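Local atomic coordinates of alpha-rhamnosidase (Dictyoglomus thermophilum, PDB entry 6I60), a protein that probably catalyses the hydrolysis of terminal non-reducing alpha-L-rhamnose residues in alpha-L-rhamnosides. Residues Glu584-Phe589 with Lys646-Glu651; Tyr565-Trp570 with Phe634-Ile639; Phe526-Leu531 with Trp570-Tyr575; Pro559-Ala564 with Gly760-Arg765. One frame throughout, in Å; residues are numbered along the deposited sequence.

In the fold
All four contacts lie in the six-hairpin glycosidase domain and join its helices. Interactions 2 and 3 use successive turns of helix 564-576, which meet helices 626-648 and 524-535 respectively. Helix 626-648 serves interactions 1 and 2, its last turn in the first and its middle in the second. Interaction 4 ties the short helix 559-562, just ahead of helix 564-576, to helix 761-773. Interactions 2, 3 and 4 are buried, whereas interaction 1 is partly exposed and uses a lysine stem beside a tyrosine. Interactions 3 and 4 are essentially apolar; interaction 2 instead sets an isoleucine against a carboxylate and a threonine beside a histidine.

Interaction 1 (Glu584-Phe589 with Lys646-Glu651); sequences EHYEGF and KLLGKE
Tyr586 lies between Leu648 and Lys650, and its ring carries the whole contact. The apolar part comes from Leu648, whose CD1 methyl approaches the ring obliquely, with Tyr586 CD2 3.9 Å from Leu648 CD1. The other partner is the aliphatic stem of Lys650, which runs alongside the ring in the opposite sense to the tyrosine side chain; Tyr586 CE1 is 3.7 Å from Lys650 CD, and Lys650 CE stays 3.8 Å from the same ring carbon. With CG anti to the backbone N (chi1 -176°), the tyrosine ring extends from the start of helix 586-599 to the end of helix 626-648 and slides past both partners. Its polar end is held by a hydrogen bond from the phenol group, Tyr586 OH, to Asp653 OD2.

Backbone features fix where the partners stand. Gly649, at positive phi, is the C' residue of a Schellman motif that closes helix 626-648. The chain then turns so that Lys650, at the N-cap position of the next helix, comes back beside Tyr586. On the other side His585 occupies the N-cap position of helix 586-599.

Around the contact, Tyr586 also packs on Leu641, Ile644 and Ala645 of helix 626-648. His585 ND1 is hydrogen-bonded to Tyr565 OH, and Phe589 meets the Tyr565 ring edge-to-face, so the start of helix 586-599 rests against both helix 564-576 and helix 626-648.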
# COMPACT_ATOMS: atom_id res chain seq x y z
N GLU A 584 -11.78 15.59 4.78
CA GLU A 584 -12.59 14.46 5.22
C GLU A 584 -12.14 13.92 6.57
O GLU A 584 -12.97 13.42 7.34
CB GLU A 584 -12.56 13.36 4.16
CG GLU A 584 -13.33 12.11 4.52
CD GLU A 584 -13.09 10.98 3.53
OE1 GLU A 584 -13.37 9.82 3.89
OE2 GLU A 584 -12.63 11.27 2.41
N HIS A 585 -10.84 14.01 6.88
CA HIS A 585 -10.30 13.49 8.13
C HIS A 585 -9.77 14.60 9.05
O HIS A 585 -9.05 14.31 10.00
CB HIS A 585 -9.19 12.48 7.85
CG HIS A 585 -9.67 11.20 7.24
ND1 HIS A 585 -10.28 10.21 7.98
CD2 HIS A 585 -9.62 10.74 5.97
CE1 HIS A 585 -10.59 9.20 7.19
NE2 HIS A 585 -10.20 9.50 5.96
N TYR A 586 -10.14 15.86 8.78
CA TYR A 586 -9.57 16.97 9.55
C TYR A 586 -10.01 16.91 11.01
O TYR A 586 -9.21 17.19 11.90
CB TYR A 586 -9.97 18.30 8.92
CG TYR A 586 -9.33 19.49 9.61
CD1 TYR A 586 -10.04 20.24 10.54
CD2 TYR A 586 -8.02 19.86 9.33
CE1 TYR A 586 -9.46 21.32 11.18
CE2 TYR A 586 -7.43 20.94 9.96
CZ TYR A 586 -8.16 21.67 10.89
OH TYR A 586 -7.59 22.75 11.52
N GLU A 587 -11.27 16.57 11.26
CA GLU A 587 -11.74 16.47 12.64
C GLU A 587 -11.00 15.37 13.40
O GLU A 587 -10.73 15.51 14.60
CB GLU A 587 -13.25 16.22 12.67
CG GLU A 587 -14.08 17.50 12.65
CD GLU A 587 -15.43 17.33 13.31
OE1 GLU A 587 -15.85 16.17 13.52
OE2 GLU A 587 -16.06 18.35 13.63
N GLY A 588 -10.67 14.27 12.72
CA GLY A 588 -9.86 13.24 13.35
C GLY A 588 -8.47 13.71 13.70
O GLY A 588 -7.90 13.29 14.71
N PHE A 589 -7.89 14.59 12.87
CA PHE A 589 -6.58 15.15 13.18
C PHE A 589 -6.66 16.05 14.41
O PHE A 589 -5.80 15.97 15.30
CB PHE A 589 -6.04 15.94 11.98
CG PHE A 589 -6.04 15.18 10.69
CD1 PHE A 589 -6.00 13.80 10.66
CD2 PHE A 589 -6.08 15.86 9.48
CE1 PHE A 589 -6.00 13.11 9.47
CE2 PHE A 589 -6.07 15.18 8.28
CZ PHE A 589 -6.04 13.81 8.27
N LYS A 646 -4.16 26.03 7.51
CA LYS A 646 -4.00 27.17 6.62
C LYS A 646 -4.43 26.85 5.20
O LYS A 646 -4.95 27.73 4.50
CB LYS A 646 -2.55 27.65 6.64
CG LYS A 646 -2.29 28.88 5.79
CD LYS A 646 -0.95 29.51 6.12
CE LYS A 646 -0.90 30.96 5.65
NZ LYS A 646 -2.23 31.62 5.75
N LEU A 647 -4.25 25.60 4.77
CA LEU A 647 -4.66 25.21 3.43
C LEU A 647 -6.18 25.27 3.28
O LEU A 647 -6.69 25.74 2.25
CB LEU A 647 -4.16 23.80 3.11
CG LEU A 647 -2.68 23.67 2.74
CD1 LEU A 647 -2.21 22.23 2.93
CD2 LEU A 647 -2.46 24.14 1.31
N LEU A 648 -6.91 24.79 4.28
CA LEU A 648 -8.37 24.76 4.21
C LEU A 648 -9.01 26.10 4.56
O LEU A 648 -10.23 26.23 4.43
CB LEU A 648 -8.92 23.68 5.14
CG LEU A 648 -8.29 22.29 4.99
CD1 LEU A 648 -9.03 21.26 5.83
CD2 LEU A 648 -8.26 21.87 3.53
N GLY A 649 -8.23 27.09 4.99
CA GLY A 649 -8.76 28.39 5.31
C GLY A 649 -9.15 28.62 6.76
O GLY A 649 -9.76 29.64 7.06
N LYS A 650 -8.81 27.69 7.66
CA LYS A 650 -9.12 27.84 9.08
C LYS A 650 -8.04 28.70 9.72
O LYS A 650 -7.06 28.19 10.27
CB LYS A 650 -9.23 26.47 9.75
CG LYS A 650 -9.94 25.42 8.91
CD LYS A 650 -10.78 24.50 9.78
CE LYS A 650 -11.58 23.52 8.94
NZ LYS A 650 -12.79 23.02 9.67
N GLU A 651 -8.23 30.02 9.67
CA GLU A 651 -7.22 30.94 10.19
C GLU A 651 -7.06 30.80 11.70
O GLU A 651 -5.93 30.88 12.21
CB GLU A 651 -7.58 32.38 9.82
CG GLU A 651 -7.45 32.69 8.34
CD GLU A 651 -6.14 32.21 7.75
OE1 GLU A 651 -6.14 31.17 7.05
OE2 GLU A 651 -5.10 32.86 7.99

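Interaction 2 (Tyr565-Trp570 with Phe634-Ile639); sequences YITIAW and FYHDVI
Ile566 holds its CG1 branch between the backbone N and the carbonyl carbon (chi1 57°), which sends CD1 across the interface to the side chain of Asp637. The aspartate has CG anti to its own carbonyl carbon (chi1 -73°), and this swings the carboxylate from the flank of its helix towards the isoleucine. The two side chains pass at a slant: Ile566 CD1 lies 3.6 Å from Asp637 CG, and Ile566 CG1 is 3.6 Å from Asp637 OD2. Ile566 CD1 also reaches the edge of the His636 ring, near its plane, 4.1 Å from ND1.

At the next residue, Thr567 and His636 cross at about a right angle. The nearest histidine atom is a carbon, with Thr567 OG1 3.5 Å from His636 CE1, and the pair makes a packing contact. Thr567 OG1 is hydrogen-bonded to Thr563 O, one turn back along the chain.

Both segments are helical, belonging to helices 564-576 and 626-648 of the six-hairpin glycosidase domain, an all-helical (α/α)6 barrel in this family. Their axes approach to 10.2 Å at an angle of 47° between chain directions. Shortening Ile566 to an alanine is likely to open a gap beside the Asp637 carboxylate and the His636 ring edge, where CD1 now packs.

The buried Asp637 OD2 is hydrogen-bonded to Thr563 OG1, which anchors the carboxylate to the segment leading into helix 564-576. On the far side of Ile566, Phe589 of helix 586-599 packs against the isoleucine.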
# COMPACT_ATOMS: atom_id res chain seq x y z
N TYR A 565 -1.75 8.74 10.98
CA TYR A 565 -3.02 9.30 10.54
C TYR A 565 -2.81 10.59 9.75
O TYR A 565 -3.28 10.72 8.62
CB TYR A 565 -3.94 9.54 11.74
CG TYR A 565 -5.40 9.70 11.38
CD1 TYR A 565 -5.87 9.32 10.13
CD2 TYR A 565 -6.31 10.23 12.29
CE1 TYR A 565 -7.20 9.46 9.79
CE2 TYR A 565 -7.64 10.37 11.96
CZ TYR A 565 -8.08 9.99 10.71
OH TYR A 565 -9.41 10.13 10.38
N ILE A 566 -2.11 11.55 10.34
CA ILE A 566 -1.89 12.82 9.66
C ILE A 566 -0.79 12.72 8.62
O ILE A 566 -0.83 13.41 7.60
CB ILE A 566 -1.58 13.94 10.68
CG1 ILE A 566 -0.37 13.56 11.52
CG2 ILE A 566 -2.76 14.19 11.58
CD1 ILE A 566 0.65 14.65 11.60
N THR A 567 0.21 11.86 8.85
CA THR A 567 1.33 11.77 7.92
C THR A 567 0.90 11.17 6.59
O THR A 567 1.17 11.75 5.52
CB THR A 567 2.46 10.94 8.54
OG1 THR A 567 3.06 11.67 9.62
CG2 THR A 567 3.53 10.62 7.50
N ILE A 568 0.23 10.02 6.62
CA ILE A 568 -0.21 9.39 5.38
C ILE A 568 -1.21 10.29 4.66
O ILE A 568 -1.18 10.40 3.43
CB ILE A 568 -0.81 8.00 5.67
CG1 ILE A 568 0.28 7.06 6.19
CG2 ILE A 568 -1.45 7.42 4.43
CD1 ILE A 568 -0.24 5.73 6.70
N ALA A 569 -2.08 10.96 5.41
CA ALA A 569 -3.02 11.89 4.79
C ALA A 569 -2.29 13.07 4.15
O ALA A 569 -2.64 13.50 3.04
CB ALA A 569 -4.03 12.38 5.81
N TRP A 570 -1.26 13.59 4.82
CA TRP A 570 -0.47 14.67 4.23
C TRP A 570 0.30 14.18 3.00
O TRP A 570 0.52 14.96 2.07
CB TRP A 570 0.50 15.24 5.27
CG TRP A 570 1.42 16.28 4.71
CD1 TRP A 570 2.72 16.10 4.32
CD2 TRP A 570 1.13 17.66 4.48
NE1 TRP A 570 3.25 17.28 3.86
CE2 TRP A 570 2.29 18.26 3.95
CE3 TRP A 570 -0.01 18.45 4.67
CZ2 TRP A 570 2.35 19.61 3.61
CZ3 TRP A 570 0.05 19.79 4.33
CH2 TRP A 570 1.22 20.36 3.81
N PHE A 634 5.27 15.03 18.43
CA PHE A 634 4.27 15.97 18.91
C PHE A 634 4.39 17.30 18.17
O PHE A 634 3.39 17.87 17.72
CB PHE A 634 4.42 16.18 20.42
CG PHE A 634 3.36 17.06 21.02
CD1 PHE A 634 2.06 17.02 20.55
CD2 PHE A 634 3.67 17.93 22.05
CE1 PHE A 634 1.08 17.83 21.10
CE2 PHE A 634 2.70 18.74 22.61
CZ PHE A 634 1.40 18.69 22.13
N TYR A 635 5.62 17.80 18.02
CA TYR A 635 5.84 18.99 17.21
C TYR A 635 5.51 18.71 15.75
O TYR A 635 4.95 19.57 15.05
CB TYR A 635 7.29 19.46 17.36
CG TYR A 635 7.68 20.61 16.47
CD1 TYR A 635 7.50 21.92 16.88
CD2 TYR A 635 8.24 20.39 15.21
CE1 TYR A 635 7.86 22.98 16.07
CE2 TYR A 635 8.60 21.45 14.40
CZ TYR A 635 8.41 22.74 14.83
OH TYR A 635 8.77 23.80 14.03
N HIS A 636 5.83 17.51 15.27
CA HIS A 636 5.53 17.15 13.88
C HIS A 636 4.03 17.15 13.62
O HIS A 636 3.57 17.69 12.60
CB HIS A 636 6.13 15.78 13.56
CG HIS A 636 5.95 15.35 12.14
ND1 HIS A 636 4.76 14.83 11.67
CD2 HIS A 636 6.80 15.35 11.09
CE1 HIS A 636 4.89 14.54 10.39
NE2 HIS A 636 6.12 14.84 10.01
N ASP A 637 3.25 16.58 14.54
CA ASP A 637 1.81 16.49 14.33
C ASP A 637 1.14 17.86 14.39
O ASP A 637 0.16 18.10 13.67
CB ASP A 637 1.18 15.54 15.35
CG ASP A 637 1.49 14.08 15.06
OD1 ASP A 637 1.09 13.21 15.86
OD2 ASP A 637 2.14 13.81 14.03
N VAL A 638 1.65 18.76 15.22
CA VAL A 638 1.05 20.08 15.36
C VAL A 638 1.44 20.98 14.20
O VAL A 638 0.64 21.79 13.73
CB VAL A 638 1.43 20.68 16.72
CG1 VAL A 638 0.94 22.11 16.84
CG2 VAL A 638 0.86 19.83 17.85
N ILE A 639 2.68 20.86 13.71
CA ILE A 639 3.14 21.73 12.63
C ILE A 639 2.40 21.42 11.34
O ILE A 639 1.91 22.33 10.66
CB ILE A 639 4.67 21.60 12.45
CG1 ILE A 639 5.39 22.61 13.34
CG2 ILE A 639 5.06 21.84 11.00
CD1 ILE A 639 5.16 24.04 12.93

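Interaction 3 (Phe526-Leu531 with Trp570-Tyr575); sequences FYRKYL and WYLYQY
Leu572 points its forked end into the face of helix 524-535, between Tyr527, Arg528 and Leu531; its CG lies anti to the carbonyl carbon (chi1 -66°), which directs the fork at that helix. Both methyls touch Tyr527 CB, which is 3.8 Å from Leu572 CD2 and 3.9 Å from Leu572 CD1. Leu572 CD2 also sits at the edge of the phenol ring, near its plane, 4.0 Å from Tyr527 CD2. The CD1 branch reaches further partners as well. It meets Leu531 tip to tip, with 3.7 Å between Leu531 CD1 and Leu572 CD1, while the arginine stem crosses it at about a right angle, Arg528 CG lying 4.1 Å from Leu572 CD1. The axes of the short segments 526-531 and 570-575 approach to 10.9 Å, with 154° between their N-to-C directions. With an alanine here, the Leu531 methyl and the Tyr527 edge would probably lose their partner, opening a gap between the helices.

Polar groups flanking the contact bond to other parts of the fold: Arg528 NH1 forms a salt bridge with Glu38 OE1, and Tyr571 OH is hydrogen-bonded to Arg765 NH2. Between the segments themselves the contact is apolar packing without a polar bond, and the arginine contributes its hydrocarbon stem.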
# COMPACT_ATOMS: atom_id res chain seq x y z
N PHE A 526 -5.17 2.75 -2.07
CA PHE A 526 -4.88 1.91 -0.92
C PHE A 526 -4.90 2.71 0.37
O PHE A 526 -5.46 2.26 1.38
CB PHE A 526 -3.52 1.23 -1.11
CG PHE A 526 -3.23 0.16 -0.11
CD1 PHE A 526 -3.71 -1.13 -0.29
CD2 PHE A 526 -2.47 0.43 1.02
CE1 PHE A 526 -3.44 -2.12 0.63
CE2 PHE A 526 -2.20 -0.55 1.95
CZ PHE A 526 -2.68 -1.83 1.75
N TYR A 527 -4.30 3.90 0.37
CA TYR A 527 -4.19 4.68 1.60
C TYR A 527 -5.52 5.31 1.98
O TYR A 527 -5.79 5.50 3.17
CB TYR A 527 -3.11 5.74 1.45
CG TYR A 527 -1.71 5.19 1.59
CD1 TYR A 527 -1.44 4.17 2.49
CD2 TYR A 527 -0.67 5.68 0.82
CE1 TYR A 527 -0.17 3.65 2.62
CE2 TYR A 527 0.61 5.17 0.95
CZ TYR A 527 0.85 4.16 1.85
OH TYR A 527 2.12 3.64 1.98
N ARG A 528 -6.37 5.63 1.00
CA ARG A 528 -7.69 6.16 1.31
C ARG A 528 -8.52 5.14 2.09
O ARG A 528 -9.25 5.50 3.02
CB ARG A 528 -8.41 6.57 0.03
CG ARG A 528 -8.08 7.98 -0.44
CD ARG A 528 -8.66 8.24 -1.82
NE ARG A 528 -9.75 9.22 -1.77
CZ ARG A 528 -10.99 8.97 -2.17
NH1 ARG A 528 -11.32 7.78 -2.64
NH2 ARG A 528 -11.92 9.92 -2.09
N LYS A 529 -8.40 3.86 1.72
CA LYS A 529 -9.07 2.81 2.48
C LYS A 529 -8.45 2.65 3.86
O LYS A 529 -9.17 2.44 4.85
CB LYS A 529 -9.02 1.49 1.71
CG LYS A 529 -9.64 0.31 2.44
CD LYS A 529 -8.58 -0.69 2.84
CE LYS A 529 -9.20 -1.94 3.44
NZ LYS A 529 -8.43 -2.44 4.61
N TYR A 530 -7.12 2.73 3.95
CA TYR A 530 -6.46 2.58 5.24
C TYR A 530 -6.71 3.78 6.14
O TYR A 530 -6.83 3.64 7.37
CB TYR A 530 -4.96 2.35 5.05
CG TYR A 530 -4.24 1.97 6.32
CD1 TYR A 530 -4.65 0.86 7.07
CD2 TYR A 530 -3.16 2.70 6.79
CE1 TYR A 530 -4.00 0.50 8.23
CE2 TYR A 530 -2.50 2.35 7.96
CZ TYR A 530 -2.93 1.25 8.67
OH TYR A 530 -2.28 0.90 9.83
N LEU A 531 -6.78 4.98 5.56
CA LEU A 531 -7.11 6.16 6.34
C LEU A 531 -8.50 6.04 6.95
O LEU A 531 -8.74 6.55 8.06
CB LEU A 531 -7.02 7.41 5.47
CG LEU A 531 -5.64 8.06 5.37
CD1 LEU A 531 -5.68 9.31 4.51
CD2 LEU A 531 -5.10 8.37 6.75
N TRP A 570 -1.26 13.59 4.82
CA TRP A 570 -0.47 14.67 4.23
C TRP A 570 0.30 14.18 3.00
O TRP A 570 0.52 14.96 2.07
CB TRP A 570 0.50 15.24 5.27
CG TRP A 570 1.42 16.28 4.71
CD1 TRP A 570 2.72 16.10 4.32
CD2 TRP A 570 1.13 17.66 4.48
NE1 TRP A 570 3.25 17.28 3.86
CE2 TRP A 570 2.29 18.26 3.95
CE3 TRP A 570 -0.01 18.45 4.67
CZ2 TRP A 570 2.35 19.61 3.61
CZ3 TRP A 570 0.05 19.79 4.33
CH2 TRP A 570 1.22 20.36 3.81
N TYR A 571 0.70 12.91 2.99
CA TYR A 571 1.37 12.36 1.82
C TYR A 571 0.42 12.31 0.62
O TYR A 571 0.84 12.58 -0.51
CB TYR A 571 1.90 10.96 2.13
CG TYR A 571 3.25 10.95 2.83
CD1 TYR A 571 4.12 12.03 2.72
CD2 TYR A 571 3.64 9.86 3.59
CE1 TYR A 571 5.34 12.02 3.36
CE2 TYR A 571 4.87 9.85 4.23
CZ TYR A 571 5.71 10.93 4.11
OH TYR A 571 6.93 10.92 4.74
N LEU A 572 -0.85 11.99 0.86
CA LEU A 572 -1.82 11.92 -0.23
C LEU A 572 -2.05 13.29 -0.86
O LEU A 572 -2.36 13.38 -2.05
CB LEU A 572 -3.14 11.35 0.28
CG LEU A 572 -3.09 9.88 0.72
CD1 LEU A 572 -4.49 9.37 1.03
CD2 LEU A 572 -2.43 9.03 -0.35
N TYR A 573 -1.90 14.37 -0.08
CA TYR A 573 -2.01 15.71 -0.64
C TYR A 573 -0.70 16.16 -1.27
O TYR A 573 -0.71 16.92 -2.24
CB TYR A 573 -2.46 16.70 0.43
CG TYR A 573 -2.37 18.14 -0.00
CD1 TYR A 573 -3.26 18.66 -0.94
CD2 TYR A 573 -1.40 18.99 0.52
CE1 TYR A 573 -3.18 19.98 -1.35
CE2 TYR A 573 -1.32 20.31 0.12
CZ TYR A 573 -2.21 20.80 -0.82
OH TYR A 573 -2.13 22.11 -1.22
N GLN A 574 0.43 15.71 -0.73
CA GLN A 574 1.73 16.17 -1.23
C GLN A 574 2.05 15.56 -2.59
O GLN A 574 2.51 16.26 -3.50
CB GLN A 574 2.83 15.83 -0.22
CG GLN A 574 4.24 16.10 -0.71
CD GLN A 574 5.31 15.61 0.26
OE1 GLN A 574 5.15 14.57 0.90
NE2 GLN A 574 6.41 16.36 0.37
N TYR A 575 1.80 14.26 -2.76
CA TYR A 575 2.20 13.55 -3.97
C TYR A 575 1.06 13.34 -4.96
O TYR A 575 1.32 12.91 -6.09
CB TYR A 575 2.81 12.19 -3.60
CG TYR A 575 4.22 12.29 -3.07
CD1 TYR A 575 5.29 12.56 -3.92
CD2 TYR A 575 4.49 12.13 -1.72
CE1 TYR A 575 6.58 12.66 -3.44
CE2 TYR A 575 5.78 12.22 -1.23
CZ TYR A 575 6.82 12.49 -2.10
OH TYR A 575 8.11 12.58 -1.62

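Interaction 4 (Pro559-Ala564 with Gly760-Arg765); sequences PAWSTA and GIVATR
The backbones come closest at Ala560 and Val762, whose CA atoms are 7.5 Å apart, where the short helix 559-562 faces the weakly bonded start of helix 761-773. Two main side-chain contacts and a looser one bridge this spacing. At the first, the alanine methyl faces one branch of the valine, with Ala560 CB 4.0 Å from Val762 CG2. At the second, the benzo end of the indole reaches over to the isoleucine: Trp561 CH2 lies 3.5 Å from Ile761 CD1, and Trp561 CZ2 is 3.9 Å from the same methyl. The two side chains cross at about a right angle, and the methyl approaches the indole obliquely. Ile761 CG1 stands between the backbone N and the carbonyl carbon (chi1 61°), and the extended chain beyond it carries CD1 out to the tryptophan. Val762 CG2 makes the looser approach to the same ring system, 4.5 Å from Trp561 CZ3. Ala560 CB also lies at the edge of the indole, in its plane, so that both residues present carbon to Val762 CG2.

At the pyrrole end, Trp561 NE1 is hydrogen-bonded to a triethylene glycol molecule, probably from the crystallisation liquor. In the (α/α)6 barrels of six-hairpin glycosidases, the loops and helix ends at one mouth of the barrel shape the sugar pocket, and a bound glycol beside a buried tryptophan is consistent with such a pocket here.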
# COMPACT_ATOMS: atom_id res chain seq x y z
N PRO A 559 3.42 7.96 19.97
CA PRO A 559 3.37 9.11 19.06
C PRO A 559 4.09 8.86 17.74
O PRO A 559 3.62 9.33 16.69
CB PRO A 559 4.04 10.23 19.87
CG PRO A 559 3.82 9.83 21.30
CD PRO A 559 3.90 8.33 21.32
N ALA A 560 5.20 8.12 17.76
CA ALA A 560 5.87 7.76 16.51
C ALA A 560 5.06 6.79 15.67
O ALA A 560 5.32 6.66 14.47
CB ALA A 560 7.25 7.16 16.81
N TRP A 561 4.08 6.11 16.28
CA TRP A 561 3.21 5.18 15.58
C TRP A 561 1.91 5.85 15.15
O TRP A 561 1.54 5.80 13.97
CB TRP A 561 2.92 3.97 16.48
CG TRP A 561 3.83 2.80 16.25
CD1 TRP A 561 3.46 1.53 15.92
CD2 TRP A 561 5.26 2.79 16.34
NE1 TRP A 561 4.57 0.73 15.80
CE2 TRP A 561 5.69 1.48 16.05
CE3 TRP A 561 6.22 3.76 16.63
CZ2 TRP A 561 7.03 1.11 16.04
CZ3 TRP A 561 7.56 3.39 16.63
CH2 TRP A 561 7.95 2.08 16.33
N SER A 562 1.21 6.50 16.09
CA SER A 562 -0.08 7.11 15.80
C SER A 562 0.02 8.29 14.84
O SER A 562 -1.01 8.75 14.36
CB SER A 562 -0.74 7.56 17.10
OG SER A 562 -1.05 6.46 17.92
N THR A 563 1.23 8.78 14.56
CA THR A 563 1.40 9.86 13.59
C THR A 563 1.03 9.45 12.17
O THR A 563 0.98 10.32 11.29
CB THR A 563 2.84 10.37 13.62
OG1 THR A 563 2.93 11.58 12.86
CG2 THR A 563 3.77 9.33 13.01
N ALA A 564 0.77 8.16 11.94
CA ALA A 564 0.44 7.69 10.60
C ALA A 564 -0.88 8.26 10.08
O ALA A 564 -1.10 8.28 8.87
CB ALA A 564 0.38 6.16 10.58
N GLY A 760 17.47 3.55 14.71
CA GLY A 760 16.37 2.63 14.54
C GLY A 760 15.53 2.97 13.32
O GLY A 760 15.98 3.64 12.39
N ILE A 761 14.29 2.49 13.34
CA ILE A 761 13.41 2.69 12.19
C ILE A 761 13.01 4.15 12.05
O ILE A 761 12.81 4.64 10.92
CB ILE A 761 12.18 1.77 12.30
CG1 ILE A 761 11.36 2.10 13.55
CG2 ILE A 761 12.59 0.32 12.33
CD1 ILE A 761 10.00 1.43 13.57
N VAL A 762 12.90 4.88 13.16
CA VAL A 762 12.43 6.26 13.10
C VAL A 762 13.51 7.18 12.53
O VAL A 762 13.27 7.91 11.57
CB VAL A 762 11.97 6.74 14.50
CG1 VAL A 762 11.89 8.26 14.54
CG2 VAL A 762 10.64 6.10 14.87
N ALA A 763 14.70 7.14 13.12
CA ALA A 763 15.76 8.06 12.72
C ALA A 763 16.40 7.68 11.39
O ALA A 763 16.97 8.56 10.72
CB ALA A 763 16.83 8.14 13.81
N THR A 764 16.33 6.41 10.98
CA THR A 764 16.85 6.04 9.67
C THR A 764 16.06 6.71 8.55
O THR A 764 16.62 7.00 7.49
CB THR A 764 16.82 4.52 9.49
OG1 THR A 764 17.36 3.89 10.65
CG2 THR A 764 17.63 4.11 8.27
N ARG A 765 14.77 6.97 8.78
CA ARG A 765 13.94 7.65 7.79
C ARG A 765 14.35 9.10 7.59
O ARG A 765 14.06 9.67 6.53
CB ARG A 765 12.47 7.56 8.20
CG ARG A 765 11.48 8.01 7.14
CD ARG A 765 10.70 9.22 7.61
NE ARG A 765 9.93 9.84 6.53
CZ ARG A 765 10.41 10.77 5.71
NH1 ARG A 765 11.66 11.19 5.84
NH2 ARG A 765 9.63 11.28 4.76